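Local coordinates for protein putative drug/sodium antiporter (Escherichia coli, PDB 4Z3N) that probably acts as a membrane antiporter of the MATE family that transports the genotoxin colibactin, at residues A[83-88]-A[263-267]. Numbering follows the deposited sequence.
Sequences AIANGI and QMLMQ
Two transmembrane helices from the two MatE halves of the transporter, 75-101 and 250-284, meet here where the CA atoms of Gly-87 and Gln-263 come within 4.9 Å. The segment axes run roughly antiparallel (145° between their directions) and approach to 8.6 Å. With no side chain on Gly-87, its CA comes to 3.7 Å from Gln-263 CB, and room is left for Met-264 CG, 4.2 Å from the same CA. That methionine is a knob among Ala-83, Ile-84, Gly-87 and Ile-88: its long, unbranched chain, extended beyond CG, carries CE to 3.7 Å from Ile-84 CG2. Phe-122 of helix 107-132 touches both of these side chains, extending the apolar layer.

Gln-263 NE2 donates to Asn-86 OD1 at 3.1 Å in an almost straight bond (174°), tilted from the acceptor's carbonyl plane. With chi1 at -165°, Asn-86 CG stands opposite the backbone N and the carboxamide oxygen reaches that donor. Having both donor and acceptor, the Gln-263 amide also uses OE1 in a bond with Gln-397, which should help fix its rotation. Gln-267 folds back at chi2, bringing NE2 to 3.5 Å from Asn-86 OD1, a looser polar approach. A knob-into-hole contact at a glycine, beside an inter-helix amide hydrogen bond, is a familiar way for transmembrane helices to pack closely; here it joins the two MatE halves.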
ATOM      1  N   ALA A  83      -4.551   1.223   5.680  1.00 35.85           N
ATOM      2  CA  ALA A  83      -4.876   0.002   4.959  1.00 36.05           C
ATOM      3  C   ALA A  83      -6.335  -0.006   4.517  1.00 34.02           C
ATOM      4  O   ALA A  83      -6.655  -0.374   3.384  1.00 32.34           O
ATOM      5  CB  ALA A  83      -4.576  -1.221   5.824  1.00 33.17           C
ATOM      6  N   ILE A  84      -7.211   0.397   5.426  1.00 29.74           N
ATOM      7  CA  ILE A  84      -8.624   0.446   5.151  1.00 30.44           C
ATOM      8  C   ILE A  84      -8.918   1.634   4.245  1.00 33.61           C
ATOM      9  O   ILE A  84      -9.752   1.543   3.350  1.00 32.15           O
ATOM     10  CB  ILE A  84      -9.442   0.536   6.457  1.00 37.32           C
ATOM     11  CG1 ILE A  84      -9.261  -0.752   7.282  1.00 34.72           C
ATOM     12  CG2 ILE A  84     -10.926   0.815   6.159  1.00 34.39           C
ATOM     13  CD1 ILE A  84      -9.779  -0.678   8.706  1.00 28.15           C
ATOM     14  N   ALA A  85      -8.218   2.743   4.467  1.00 32.11           N
ATOM     15  CA  ALA A  85      -8.380   3.912   3.617  1.00 27.64           C
ATOM     16  C   ALA A  85      -7.995   3.559   2.180  1.00 32.76           C
ATOM     17  O   ALA A  85      -8.576   4.056   1.203  1.00 30.21           O
ATOM     18  CB  ALA A  85      -7.546   5.046   4.126  1.00 27.21           C
ATOM     19  N   ASN A  86      -7.011   2.677   2.069  1.00 32.48           N
ATOM     20  CA  ASN A  86      -6.485   2.275   0.782  1.00 32.62           C
ATOM     21  C   ASN A  86      -7.495   1.437   0.004  1.00 35.22           C
ATOM     22  O   ASN A  86      -7.580   1.527  -1.224  1.00 33.65           O
ATOM     23  CB  ASN A  86      -5.179   1.496   0.960  1.00 31.43           C
ATOM     24  CG  ASN A  86      -4.408   1.370  -0.331  1.00 38.32           C
ATOM     25  OD1 ASN A  86      -4.199   0.267  -0.851  1.00 38.89           O
ATOM     26  ND2 ASN A  86      -4.005   2.510  -0.878  1.00 38.62           N
ATOM     27  N   GLY A  87      -8.234   0.613   0.740  1.00 31.44           N
ATOM     28  CA  GLY A  87      -9.259  -0.232   0.178  1.00 28.59           C
ATOM     29  C   GLY A  87     -10.392   0.625  -0.333  1.00 30.72           C
ATOM     30  O   GLY A  87     -10.975   0.342  -1.387  1.00 30.94           O
ATOM     31  N   ILE A  88     -10.701   1.680   0.416  1.00 30.74           N
ATOM     32  CA  ILE A  88     -11.716   2.652  -0.005  1.00 32.39           C
ATOM     33  C   ILE A  88     -11.265   3.359  -1.269  1.00 32.62           C
ATOM     34  O   ILE A  88     -12.057   3.630  -2.158  1.00 33.21           O
ATOM     35  CB  ILE A  88     -12.011   3.687   1.093  1.00 30.09           C
ATOM     36  CG1 ILE A  88     -12.747   3.002   2.255  1.00 28.82           C
ATOM     37  CG2 ILE A  88     -12.812   4.863   0.532  1.00 25.35           C
ATOM     38  CD1 ILE A  88     -13.140   3.913   3.380  1.00 33.85           C
ATOM     39  N   GLN A 263      -9.245  -5.486  -1.185  1.00 33.51           N
ATOM     40  CA  GLN A 263      -7.987  -4.760  -1.057  1.00 31.95           C
ATOM     41  C   GLN A 263      -7.485  -4.832   0.372  1.00 34.99           C
ATOM     42  O   GLN A 263      -6.285  -4.924   0.617  1.00 36.09           O
ATOM     43  CB  GLN A 263      -8.160  -3.300  -1.481  1.00 33.71           C
ATOM     44  CG  GLN A 263      -6.866  -2.482  -1.480  1.00 37.77           C
ATOM     45  CD  GLN A 263      -5.917  -2.861  -2.602  1.00 31.79           C
ATOM     46  OE1 GLN A 263      -6.186  -3.774  -3.375  1.00 33.59           O
ATOM     47  NE2 GLN A 263      -4.801  -2.150  -2.696  1.00 32.96           N
ATOM     48  N   MET A 264      -8.422  -4.786   1.313  1.00 36.10           N
ATOM     49  CA  MET A 264      -8.109  -4.903   2.725  1.00 32.32           C
ATOM     50  C   MET A 264      -7.700  -6.327   3.067  1.00 34.91           C
ATOM     51  O   MET A 264      -6.807  -6.558   3.867  1.00 34.59           O
ATOM     52  CB  MET A 264      -9.304  -4.482   3.562  1.00 26.30           C
ATOM     53  CG  MET A 264      -9.748  -3.089   3.281  1.00 28.60           C
ATOM     54  SD  MET A 264     -11.257  -2.792   4.192  1.00 44.23           S
ATOM     55  CE  MET A 264     -11.919  -1.340   3.349  1.00 37.48           C
ATOM     56  N   LEU A 265      -8.371  -7.283   2.446  1.00 33.10           N
ATOM     57  CA  LEU A 265      -8.077  -8.673   2.681  1.00 29.26           C
ATOM     58  C   LEU A 265      -6.656  -9.002   2.224  1.00 32.24           C
ATOM     59  O   LEU A 265      -5.964  -9.828   2.826  1.00 34.82           O
ATOM     60  CB  LEU A 265      -9.100  -9.529   1.951  1.00 31.54           C
ATOM     61  CG  LEU A 265      -9.154 -10.986   2.378  1.00 39.51           C
ATOM     62  CD1 LEU A 265      -9.455 -11.070   3.880  1.00 39.04           C
ATOM     63  CD2 LEU A 265     -10.195 -11.717   1.530  1.00 38.08           C
ATOM     64  N   MET A 266      -6.227  -8.345   1.152  1.00 33.01           N
ATOM     65  CA  MET A 266      -4.898  -8.545   0.584  1.00 31.66           C
ATOM     66  C   MET A 266      -3.790  -7.928   1.452  1.00 31.74           C
ATOM     67  O   MET A 266      -2.705  -8.487   1.551  1.00 28.70           O
ATOM     68  CB  MET A 266      -4.847  -7.971  -0.836  1.00 27.90           C
ATOM     69  CG  MET A 266      -5.566  -8.836  -1.869  1.00 31.19           C
ATOM     70  SD  MET A 266      -5.529  -8.168  -3.558  1.00 35.02           S
ATOM     71  CE  MET A 266      -6.932  -7.059  -3.514  1.00 35.19           C
ATOM     72  N   GLN A 267      -4.059  -6.774   2.058  1.00 32.02           N
ATOM     73  CA  GLN A 267      -3.140  -6.180   3.018  1.00 32.40           C
ATOM     74  C   GLN A 267      -2.932  -7.165   4.151  1.00 36.65           C
ATOM     75  O   GLN A 267      -1.817  -7.358   4.657  1.00 33.52           O
ATOM     76  CB  GLN A 267      -3.694  -4.886   3.600  1.00 35.68           C
ATOM     77  CG  GLN A 267      -4.398  -4.008   2.633  1.00 41.78           C
ATOM     78  CD  GLN A 267      -3.438  -3.175   1.856  1.00 52.07           C
ATOM     79  OE1 GLN A 267      -2.510  -3.697   1.232  1.00 58.85           O
ATOM     80  NE2 GLN A 267      -3.628  -1.857   1.904  1.00 53.31           N
TER